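Local coordinates for calcium uptake protein 3, mitochondrial (Homo sapiens, PDB 6AGI), which senses calcium through its EF-hands and, as a disulfide-linked heterodimer with MICU1, regulates the mitochondrial calcium uniporter channel in the central nervous system and skeletal muscle, at residues 17-25 with 37-47; 85-96 with 209-217. All coordinates share one frame; numbering follows the deposited sequence.

Interaction 1: residues 17-25 with 37-47; sequences RRFRLFASI and DFILAVTTDEP
The ring of Phe22 is inserted between Ala41 and Pro47, each meeting one of its two faces. Ala41 CA stands 3.6 Å from the ring centroid and 4° off the ring normal, a CH-pi contact centred over the face; on the opposite face Pro47 CD is offset toward the rim. Phe22 CE1 also touches Leu40 CB. Having CG anti to the carbonyl carbon directs the ring at the second helix. The guanidinium of Arg18, at the end of a side chain extended from CG to NE, lies with one face against Phe22 CE2 and its edge toward the carbonyls at the end of helix 35-43. Arg18 NH2 gives a 2.7 Å bond to Ala41 O at 162° and a more bent one to Thr44 O, whose donor stands above the carbonyl plane; Arg18 NH1 reaches Asp45 O at 2.9 Å. A water joins Arg18 NE to Ala41 O.

The cationic group thus meets carbonyls at and just past the end of the helix, where the helix dipole would probably favour it. Helices 14-22 and 35-43 are linked through the hairpin of strands 25-27 and 30-32; the axes of the segments 17-22 and 37-43 approach to 10.0 Å, with 128° between their directions. Where the hairpin begins, Ser24 OG donates to the syn lone pair of Asp37 OD2 at 2.7 Å, and the same oxygen accepts from Thr34 N. On the outer side Leu21 CG packs at 3.6 Å against Pro47 CD, the two side chains crossing obliquely.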
loop_
_atom_site.group_PDB
_atom_site.type_symbol
_atom_site.label_atom_id
_atom_site.label_comp_id
_atom_site.label_asym_id
_atom_site.label_seq_id
_atom_site.Cartn_x
_atom_site.Cartn_y
_atom_site.Cartn_z
ATOM N N ARG B 17 24.123 -3.060 -10.879
ATOM C CA ARG B 17 25.426 -2.618 -10.398
ATOM C C ARG B 17 25.708 -3.117 -8.985
ATOM O O ARG B 17 26.836 -3.531 -8.679
ATOM C CB ARG B 17 25.531 -1.091 -10.412
ATOM C CG ARG B 17 25.930 -0.484 -11.765
ATOM C CD ARG B 17 25.875 1.037 -11.802
ATOM N NE ARG B 17 24.636 1.687 -12.219
ATOM C CZ ARG B 17 24.019 2.642 -11.528
ATOM N NH1 ARG B 17 24.519 3.037 -10.364
ATOM N NH2 ARG B 17 22.918 3.210 -12.014
ATOM N N ARG B 18 24.685 -3.096 -8.107
ATOM C CA ARG B 18 24.884 -3.517 -6.722
ATOM C C ARG B 18 25.052 -5.025 -6.616
ATOM O O ARG B 18 25.895 -5.512 -5.844
ATOM C CB ARG B 18 23.721 -3.060 -5.860
ATOM C CG ARG B 18 23.903 -3.390 -4.379
ATOM C CD ARG B 18 23.169 -2.404 -3.458
ATOM N NE ARG B 18 23.216 -2.799 -2.052
ATOM C CZ ARG B 18 24.018 -2.212 -1.158
ATOM N NH1 ARG B 18 24.818 -1.231 -1.558
ATOM N NH2 ARG B 18 24.045 -2.612 0.119
ATOM N N PHE B 19 24.229 -5.783 -7.349
ATOM C CA PHE B 19 24.438 -7.222 -7.428
ATOM C C PHE B 19 25.881 -7.511 -7.794
ATOM O O PHE B 19 26.574 -8.282 -7.113
ATOM C CB PHE B 19 23.532 -7.857 -8.471
ATOM C CG PHE B 19 23.725 -9.332 -8.575
ATOM C CD1 PHE B 19 23.469 -10.150 -7.501
ATOM C CD2 PHE B 19 24.297 -9.883 -9.717
ATOM C CE1 PHE B 19 23.667 -11.524 -7.590
ATOM C CE2 PHE B 19 24.517 -11.240 -9.818
ATOM C CZ PHE B 19 24.202 -12.080 -8.749
ATOM N N ARG B 20 26.357 -6.871 -8.869
ATOM C CA ARG B 20 27.725 -7.104 -9.309
ATOM C C ARG B 20 28.734 -6.662 -8.256
ATOM O O ARG B 20 29.786 -7.295 -8.102
ATOM C CB ARG B 20 27.973 -6.381 -10.624
ATOM C CG ARG B 20 27.197 -6.946 -11.810
ATOM C CD ARG B 20 27.440 -6.075 -13.017
ATOM N NE ARG B 20 28.752 -5.464 -12.890
ATOM C CZ ARG B 20 29.742 -5.631 -13.746
ATOM N NH1 ARG B 20 29.578 -6.419 -14.790
ATOM N NH2 ARG B 20 30.896 -5.023 -13.535
ATOM N N LEU B 21 28.438 -5.589 -7.520
ATOM C CA LEU B 21 29.388 -5.115 -6.521
ATOM C C LEU B 21 29.592 -6.144 -5.420
ATOM O O LEU B 21 30.727 -6.397 -4.995
ATOM C CB LEU B 21 28.897 -3.803 -5.918
ATOM C CG LEU B 21 29.765 -3.180 -4.835
ATOM C CD1 LEU B 21 31.069 -2.690 -5.449
ATOM C CD2 LEU B 21 29.036 -2.047 -4.206
ATOM N N PHE B 22 28.501 -6.749 -4.943
ATOM C CA PHE B 22 28.607 -7.692 -3.845
ATOM C C PHE B 22 28.864 -9.126 -4.277
ATOM O O PHE B 22 29.236 -9.943 -3.433
ATOM C CB PHE B 22 27.354 -7.624 -2.994
ATOM C CG PHE B 22 27.348 -6.469 -2.041
ATOM C CD1 PHE B 22 27.951 -6.584 -0.799
ATOM C CD2 PHE B 22 26.738 -5.272 -2.371
ATOM C CE1 PHE B 22 27.943 -5.538 0.085
ATOM C CE2 PHE B 22 26.721 -4.207 -1.475
ATOM C CZ PHE B 22 27.326 -4.338 -0.252
ATOM N N ALA B 23 28.684 -9.459 -5.552
ATOM C CA ALA B 23 28.837 -10.842 -5.982
ATOM C C ALA B 23 30.302 -11.262 -5.974
ATOM O O ALA B 23 31.199 -10.457 -6.229
ATOM C CB ALA B 23 28.233 -11.034 -7.375
ATOM N N SER B 24 30.538 -12.553 -5.700
ATOM C CA SER B 24 31.896 -13.079 -5.622
ATOM C C SER B 24 32.121 -14.384 -6.389
ATOM O O SER B 24 33.267 -14.845 -6.445
ATOM C CB SER B 24 32.345 -13.247 -4.152
ATOM O OG SER B 24 31.841 -14.413 -3.518
ATOM N N ILE B 25 31.091 -15.002 -6.965
ATOM C CA ILE B 25 31.238 -16.289 -7.643
ATOM C C ILE B 25 30.965 -16.087 -9.127
ATOM O O ILE B 25 29.952 -15.483 -9.505
ATOM C CB ILE B 25 30.274 -17.353 -7.081
ATOM C CG1 ILE B 25 30.346 -17.420 -5.556
ATOM C CG2 ILE B 25 30.561 -18.710 -7.672
ATOM C CD1 ILE B 25 31.663 -17.880 -5.025
ATOM N N ASP B 37 27.475 -13.066 0.898
ATOM C CA ASP B 37 27.476 -11.859 0.079
ATOM C C ASP B 37 26.114 -11.192 0.072
ATOM O O ASP B 37 26.033 -9.955 0.060
ATOM C CB ASP B 37 27.845 -12.168 -1.372
ATOM C CG ASP B 37 29.303 -12.446 -1.566
ATOM O OD1 ASP B 37 30.136 -11.734 -0.958
ATOM O OD2 ASP B 37 29.602 -13.338 -2.389
ATOM N N PHE B 38 25.040 -11.986 0.121
ATOM C CA PHE B 38 23.720 -11.399 0.234
ATOM C C PHE B 38 23.522 -10.717 1.592
ATOM O O PHE B 38 23.003 -9.589 1.665
ATOM C CB PHE B 38 22.664 -12.448 -0.039
ATOM C CG PHE B 38 21.296 -11.949 0.221
ATOM C CD1 PHE B 38 20.659 -11.116 -0.687
ATOM C CD2 PHE B 38 20.669 -12.252 1.421
ATOM C CE1 PHE B 38 19.418 -10.636 -0.427
ATOM C CE2 PHE B 38 19.419 -11.763 1.686
ATOM C CZ PHE B 38 18.794 -10.958 0.755
ATOM N N ILE B 39 23.891 -11.402 2.679
ATOM C CA ILE B 39 23.795 -10.790 4.007
ATOM C C ILE B 39 24.495 -9.434 4.039
ATOM O O ILE B 39 23.982 -8.457 4.607
ATOM C CB ILE B 39 24.348 -11.734 5.086
ATOM C CG1 ILE B 39 23.489 -13.018 5.140
ATOM C CG2 ILE B 39 24.396 -11.016 6.428
ATOM C CD1 ILE B 39 23.975 -14.062 6.140
ATOM N N LEU B 40 25.698 -9.366 3.461
ATOM C CA LEU B 40 26.398 -8.091 3.386
ATOM C C LEU B 40 25.634 -7.106 2.517
ATOM O O LEU B 40 25.459 -5.939 2.899
ATOM C CB LEU B 40 27.821 -8.305 2.871
ATOM C CG LEU B 40 28.708 -9.040 3.890
ATOM C CD1 LEU B 40 30.085 -9.438 3.364
ATOM C CD2 LEU B 40 28.824 -8.225 5.182
ATOM N N ALA B 41 25.098 -7.584 1.383
ATOM C CA ALA B 41 24.401 -6.705 0.445
ATOM C C ALA B 41 23.200 -6.028 1.082
ATOM O O ALA B 41 22.845 -4.907 0.701
ATOM C CB ALA B 41 23.943 -7.494 -0.778
ATOM N N VAL B 42 22.557 -6.679 2.050
ATOM C CA VAL B 42 21.389 -6.088 2.692
ATOM C C VAL B 42 21.701 -5.428 4.039
ATOM O O VAL B 42 20.836 -4.716 4.575
ATOM C CB VAL B 42 20.241 -7.112 2.809
ATOM C CG1 VAL B 42 19.979 -7.674 1.464
ATOM C CG2 VAL B 42 20.581 -8.233 3.749
ATOM N N THR B 43 22.855 -5.713 4.648
ATOM C CA THR B 43 23.155 -5.131 5.954
ATOM C C THR B 43 24.242 -4.063 5.913
ATOM O O THR B 43 24.548 -3.480 6.960
ATOM C CB THR B 43 23.538 -6.207 6.970
ATOM O OG1 THR B 43 24.752 -6.852 6.559
ATOM C CG2 THR B 43 22.400 -7.228 7.063
ATOM N N THR B 44 24.891 -3.859 4.773
ATOM C CA THR B 44 26.089 -3.038 4.677
ATOM C C THR B 44 25.818 -1.935 3.642
ATOM O O THR B 44 24.716 -1.825 3.107
ATOM C CB THR B 44 27.267 -3.985 4.391
ATOM O OG1 THR B 44 27.536 -4.718 5.586
ATOM C CG2 THR B 44 28.548 -3.306 3.998
ATOM N N ASP B 45 26.827 -1.123 3.346
ATOM C CA ASP B 45 26.754 -0.124 2.290
ATOM C C ASP B 45 27.621 -0.487 1.102
ATOM O O ASP B 45 27.137 -0.529 -0.028
ATOM C CB ASP B 45 27.196 1.252 2.815
ATOM C CG ASP B 45 26.039 2.080 3.335
ATOM O OD1 ASP B 45 24.877 1.608 3.255
ATOM O OD2 ASP B 45 26.291 3.237 3.761
ATOM N N GLU B 46 28.882 -0.794 1.331
ATOM C CA GLU B 46 29.775 -1.242 0.283
ATOM C C GLU B 46 30.597 -2.383 0.845
ATOM O O GLU B 46 30.760 -2.495 2.066
ATOM C CB GLU B 46 30.714 -0.108 -0.163
ATOM C CG GLU B 46 31.544 0.457 1.008
ATOM C CD GLU B 46 32.391 1.678 0.655
ATOM O OE1 GLU B 46 32.322 2.141 -0.504
ATOM O OE2 GLU B 46 33.107 2.194 1.550
ATOM N N PRO B 47 31.158 -3.226 -0.017
ATOM C CA PRO B 47 32.082 -4.244 0.484
ATOM C C PRO B 47 33.262 -3.538 1.128
ATOM O O PRO B 47 33.495 -2.343 0.907
ATOM C CB PRO B 47 32.494 -5.021 -0.778
ATOM C CG PRO B 47 31.384 -4.739 -1.783
ATOM C CD PRO B 47 30.886 -3.363 -1.463
HETATM O O HOH W 1 20.877 -4.743 -1.557
#

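Interaction 2: residues 85-96 with 209-217; sequences KGVISYTEYLFL and DTTLLVHFF
Two torsions bring Glu92 and Thr210 together: Glu92 has CG anti to its backbone nitrogen (chi1 -152°) and runs extended beyond it, while Thr210 OG1 sits between its own backbone N and carbonyl carbon. The two side chains approach from opposite directions, and Thr210 OG1 donates to Glu92 OE1 at 2.8 Å, on the syn side of that oxygen and somewhat out of the carboxylate plane. Thr210 is the N-cap of helix 211-217, and its OG1 also accepts a weak capping bond from Leu213 N at 3.4 Å, so the hydroxyl connects the buried carboxylate with the start of the helix. The nearby helix N-terminus would probably favour the negative charge of Glu92. A leucine in place of Glu92 would probably leave the Thr210 hydroxyl without its acceptor and free to turn away from the cap.

Thr211 supplies a second polar link. Its backbone N donates to Val87 O at 3.1 Å, nearly straight at 168° and in the carbonyl plane, and its OG1 accepts from Val87 N at 3.1 Å, so both backbone polar groups of Val87 are paired with one residue. Gly86 lies beside Thr211.

Beyond the polar pairs, Leu212 CD1 lies 3.7 Å from Glu92 CG and meets Leu96 CD2 tip to tip at 3.7 Å. It also approaches the Phe95 ring at its edge. Phe95 packs edge-to-face with Phe127 of helix 124-138 and touches Met315 of the second subunit. The contact therefore joins helix 90-101 to helix 211-217, the axes of 90-96 and 211-217 lying 67° apart, and borders EF-hand 1, whose calcium-binding Glu126 lies about 10 Å from Phe216, side chain to side chain.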
loop_
_atom_site.group_PDB
_atom_site.type_symbol
_atom_site.label_atom_id
_atom_site.label_comp_id
_atom_site.label_asym_id
_atom_site.label_seq_id
_atom_site.Cartn_x
_atom_site.Cartn_y
_atom_site.Cartn_z
ATOM N N LYS B 85 29.177 -21.355 1.420
ATOM C CA LYS B 85 28.926 -22.574 0.666
ATOM C C LYS B 85 27.559 -22.558 -0.038
ATOM O O LYS B 85 26.703 -23.394 0.253
ATOM C CB LYS B 85 29.032 -23.798 1.578
ATOM C CG LYS B 85 30.392 -23.967 2.235
ATOM C CD LYS B 85 30.427 -25.199 3.124
ATOM C CE LYS B 85 29.389 -25.113 4.229
ATOM N NZ LYS B 85 29.607 -23.930 5.107
ATOM N N GLY B 86 27.358 -21.625 -0.966
ATOM C CA GLY B 86 26.114 -21.544 -1.730
ATOM C C GLY B 86 26.208 -20.471 -2.796
ATOM O O GLY B 86 27.143 -19.664 -2.815
ATOM N N VAL B 87 25.201 -20.448 -3.675
ATOM C CA VAL B 87 25.174 -19.492 -4.794
ATOM C C VAL B 87 23.777 -18.917 -4.975
ATOM O O VAL B 87 22.773 -19.634 -4.924
ATOM C CB VAL B 87 25.655 -20.080 -6.145
ATOM C CG1 VAL B 87 27.141 -20.318 -6.116
ATOM C CG2 VAL B 87 24.894 -21.348 -6.534
ATOM N N ILE B 88 23.732 -17.611 -5.221
ATOM C CA ILE B 88 22.507 -16.859 -5.471
ATOM C C ILE B 88 22.670 -16.069 -6.763
ATOM O O ILE B 88 23.689 -15.391 -6.957
ATOM C CB ILE B 88 22.177 -15.917 -4.303
ATOM C CG1 ILE B 88 22.081 -16.731 -3.004
ATOM C CG2 ILE B 88 20.956 -15.083 -4.641
ATOM C CD1 ILE B 88 21.903 -15.896 -1.771
ATOM N N SER B 89 21.710 -16.232 -7.680
ATOM C CA SER B 89 21.733 -15.513 -8.947
ATOM C C SER B 89 21.120 -14.139 -8.757
ATOM O O SER B 89 20.574 -13.818 -7.695
ATOM C CB SER B 89 20.971 -16.261 -10.038
ATOM O OG SER B 89 19.641 -16.590 -9.636
ATOM N N TYR B 90 21.178 -13.339 -9.826
ATOM C CA TYR B 90 20.635 -11.983 -9.796
ATOM C C TYR B 90 19.116 -11.971 -9.561
ATOM O O TYR B 90 18.597 -11.189 -8.737
ATOM C CB TYR B 90 20.999 -11.267 -11.089
ATOM C CG TYR B 90 20.311 -9.932 -11.201
ATOM C CD1 TYR B 90 20.486 -8.963 -10.214
ATOM C CD2 TYR B 90 19.505 -9.625 -12.302
ATOM C CE1 TYR B 90 19.859 -7.749 -10.292
ATOM C CE2 TYR B 90 18.873 -8.396 -12.392
ATOM C CZ TYR B 90 19.054 -7.462 -11.380
ATOM O OH TYR B 90 18.443 -6.231 -11.459
ATOM N N THR B 91 18.379 -12.770 -10.347
ATOM C CA THR B 91 16.940 -12.899 -10.135
ATOM C C THR B 91 16.630 -13.330 -8.712
ATOM O O THR B 91 15.696 -12.828 -8.077
ATOM C CB THR B 91 16.337 -13.878 -11.136
ATOM O OG1 THR B 91 16.867 -13.610 -12.446
ATOM C CG2 THR B 91 14.813 -13.731 -11.125
ATOM N N GLU B 92 17.378 -14.309 -8.229
ATOM C CA GLU B 92 17.163 -14.863 -6.905
ATOM C C GLU B 92 17.407 -13.788 -5.845
ATOM O O GLU B 92 16.662 -13.673 -4.859
ATOM C CB GLU B 92 18.114 -16.055 -6.815
ATOM C CG GLU B 92 17.836 -17.210 -5.963
ATOM C CD GLU B 92 18.479 -18.453 -6.582
ATOM O OE1 GLU B 92 17.945 -18.984 -7.586
ATOM O OE2 GLU B 92 19.585 -18.829 -6.128
ATOM N N TYR B 93 18.453 -12.988 -6.052
ATOM C CA TYR B 93 18.704 -11.775 -5.284
ATOM C C TYR B 93 17.476 -10.876 -5.247
ATOM O O TYR B 93 17.070 -10.399 -4.177
ATOM C CB TYR B 93 19.874 -11.050 -5.935
ATOM C CG TYR B 93 20.187 -9.676 -5.414
ATOM C CD1 TYR B 93 20.270 -9.401 -4.049
ATOM C CD2 TYR B 93 20.313 -8.620 -6.300
ATOM C CE1 TYR B 93 20.565 -8.113 -3.605
ATOM C CE2 TYR B 93 20.587 -7.362 -5.871
ATOM C CZ TYR B 93 20.718 -7.100 -4.533
ATOM O OH TYR B 93 20.993 -5.798 -4.177
ATOM N N LEU B 94 16.924 -10.572 -6.432
ATOM C CA LEU B 94 15.719 -9.743 -6.527
ATOM C C LEU B 94 14.572 -10.343 -5.721
ATOM O O LEU B 94 13.908 -9.641 -4.950
ATOM C CB LEU B 94 15.337 -9.564 -7.994
ATOM C CG LEU B 94 16.233 -8.656 -8.836
ATOM C CD1 LEU B 94 15.533 -8.179 -10.116
ATOM C CD2 LEU B 94 16.698 -7.449 -7.963
ATOM N N PHE B 95 14.313 -11.640 -5.907
ATOM C CA PHE B 95 13.350 -12.367 -5.079
ATOM C C PHE B 95 13.563 -12.092 -3.587
ATOM O O PHE B 95 12.636 -11.661 -2.888
ATOM C CB PHE B 95 13.471 -13.859 -5.384
ATOM C CG PHE B 95 12.515 -14.746 -4.628
ATOM C CD1 PHE B 95 11.145 -14.557 -4.714
ATOM C CD2 PHE B 95 12.992 -15.799 -3.853
ATOM C CE1 PHE B 95 10.264 -15.407 -4.029
ATOM C CE2 PHE B 95 12.126 -16.632 -3.171
ATOM C CZ PHE B 95 10.767 -16.441 -3.263
ATOM N N LEU B 96 14.794 -12.310 -3.089
ATOM C CA LEU B 96 15.057 -12.148 -1.659
ATOM C C LEU B 96 14.825 -10.709 -1.184
ATOM O O LEU B 96 14.166 -10.486 -0.146
ATOM C CB LEU B 96 16.488 -12.580 -1.371
ATOM C CG LEU B 96 16.789 -14.034 -1.714
ATOM C CD1 LEU B 96 18.296 -14.365 -1.650
ATOM C CD2 LEU B 96 15.994 -14.892 -0.726
ATOM N N ASP B 209 21.902 -24.901 -11.404
ATOM C CA ASP B 209 21.269 -25.067 -10.103
ATOM C C ASP B 209 21.835 -24.047 -9.124
ATOM O O ASP B 209 22.959 -23.570 -9.270
ATOM C CB ASP B 209 21.512 -26.481 -9.562
ATOM C CG ASP B 209 20.437 -27.462 -9.973
ATOM O OD1 ASP B 209 19.594 -27.099 -10.822
ATOM O OD2 ASP B 209 20.462 -28.608 -9.474
ATOM N N THR B 210 21.028 -23.681 -8.137
ATOM C CA THR B 210 21.405 -22.664 -7.174
ATOM C C THR B 210 21.024 -23.171 -5.793
ATOM O O THR B 210 20.412 -24.239 -5.648
ATOM C CB THR B 210 20.736 -21.305 -7.447
ATOM O OG1 THR B 210 19.310 -21.454 -7.483
ATOM C CG2 THR B 210 21.235 -20.670 -8.751
ATOM N N THR B 211 21.418 -22.409 -4.763
ATOM C CA THR B 211 21.099 -22.819 -3.399
ATOM C C THR B 211 19.598 -22.812 -3.148
ATOM O O THR B 211 19.062 -23.770 -2.590
ATOM C CB THR B 211 21.853 -21.953 -2.388
ATOM O OG1 THR B 211 23.201 -22.433 -2.282
ATOM C CG2 THR B 211 21.149 -21.924 -1.008
ATOM N N LEU B 212 18.892 -21.754 -3.559
ATOM C CA LEU B 212 17.451 -21.748 -3.312
ATOM C C LEU B 212 16.749 -22.808 -4.152
ATOM O O LEU B 212 15.761 -23.403 -3.707
ATOM C CB LEU B 212 16.863 -20.362 -3.569
ATOM C CG LEU B 212 17.189 -19.432 -2.404
ATOM C CD1 LEU B 212 16.541 -18.077 -2.615
ATOM C CD2 LEU B 212 16.778 -20.058 -1.039
ATOM N N LEU B 213 17.272 -23.088 -5.342
ATOM C CA LEU B 213 16.662 -24.088 -6.206
ATOM C C LEU B 213 16.765 -25.498 -5.598
ATOM O O LEU B 213 15.777 -26.249 -5.563
ATOM C CB LEU B 213 17.346 -24.002 -7.561
ATOM C CG LEU B 213 16.556 -23.969 -8.849
ATOM C CD1 LEU B 213 15.489 -22.914 -8.777
ATOM C CD2 LEU B 213 17.545 -23.677 -9.982
ATOM N N VAL B 214 17.946 -25.863 -5.081
ATOM C CA VAL B 214 18.140 -27.166 -4.440
ATOM C C VAL B 214 17.462 -27.214 -3.068
ATOM O O VAL B 214 16.866 -28.231 -2.678
ATOM C CB VAL B 214 19.646 -27.477 -4.349
ATOM C CG1 VAL B 214 19.878 -28.779 -3.638
ATOM C CG2 VAL B 214 20.210 -27.587 -5.752
ATOM N N HIS B 215 17.545 -26.123 -2.316
ATOM C CA HIS B 215 16.898 -26.078 -1.018
ATOM C C HIS B 215 15.394 -26.301 -1.154
ATOM O O HIS B 215 14.793 -27.008 -0.337
ATOM C CB HIS B 215 17.198 -24.733 -0.358
ATOM C CG HIS B 215 16.503 -24.532 0.952
ATOM N ND1 HIS B 215 16.969 -25.068 2.129
ATOM C CD2 HIS B 215 15.381 -23.849 1.273
ATOM C CE1 HIS B 215 16.166 -24.724 3.120
ATOM N NE2 HIS B 215 15.190 -23.988 2.627
ATOM N N PHE B 216 14.775 -25.720 -2.199
ATOM C CA PHE B 216 13.322 -25.767 -2.402
ATOM C C PHE B 216 12.873 -27.078 -3.024
ATOM O O PHE B 216 11.926 -27.706 -2.537
ATOM C CB PHE B 216 12.868 -24.608 -3.290
ATOM C CG PHE B 216 12.778 -23.294 -2.569
ATOM C CD1 PHE B 216 12.569 -23.247 -1.195
ATOM C CD2 PHE B 216 12.911 -22.107 -3.256
ATOM C CE1 PHE B 216 12.477 -22.024 -0.526
ATOM C CE2 PHE B 216 12.834 -20.889 -2.598
ATOM C CZ PHE B 216 12.607 -20.846 -1.230
ATOM N N PHE B 217 13.513 -27.490 -4.123
ATOM C CA PHE B 217 13.032 -28.624 -4.905
ATOM C C PHE B 217 14.001 -29.798 -4.931
ATOM O O PHE B 217 13.861 -30.680 -5.786
ATOM C CB PHE B 217 12.717 -28.183 -6.327
ATOM C CG PHE B 217 12.039 -26.857 -6.389
ATOM C CD1 PHE B 217 10.695 -26.736 -6.060
ATOM C CD2 PHE B 217 12.740 -25.722 -6.752
ATOM C CE1 PHE B 217 10.062 -25.510 -6.101
ATOM C CE2 PHE B 217 12.111 -24.503 -6.784
ATOM C CZ PHE B 217 10.766 -24.401 -6.452
#

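Interactions 1 and 2 follow one another along the chain, and their centres are 15 Å apart. Helix 90-101 is the shared element: its partner in interaction 2 is helix 211-217, while Phe19 CZ of interaction 1 comes within 3.4 Å of Tyr90 N and Phe38 CZ within 3.5 Å of Leu96 CB. Tyr93 also touches Arg18, so both helices of interaction 1 rest on this helix. Their relation to calcium differs. Interaction 1 lies away from the annotated sites, whereas in interaction 2 the Phe216 side chain is about 13 Å from a bound calcium ion. The two contacts thus form a continuous packed region, with 85-96/209-217 the part nearer EF-hand 1.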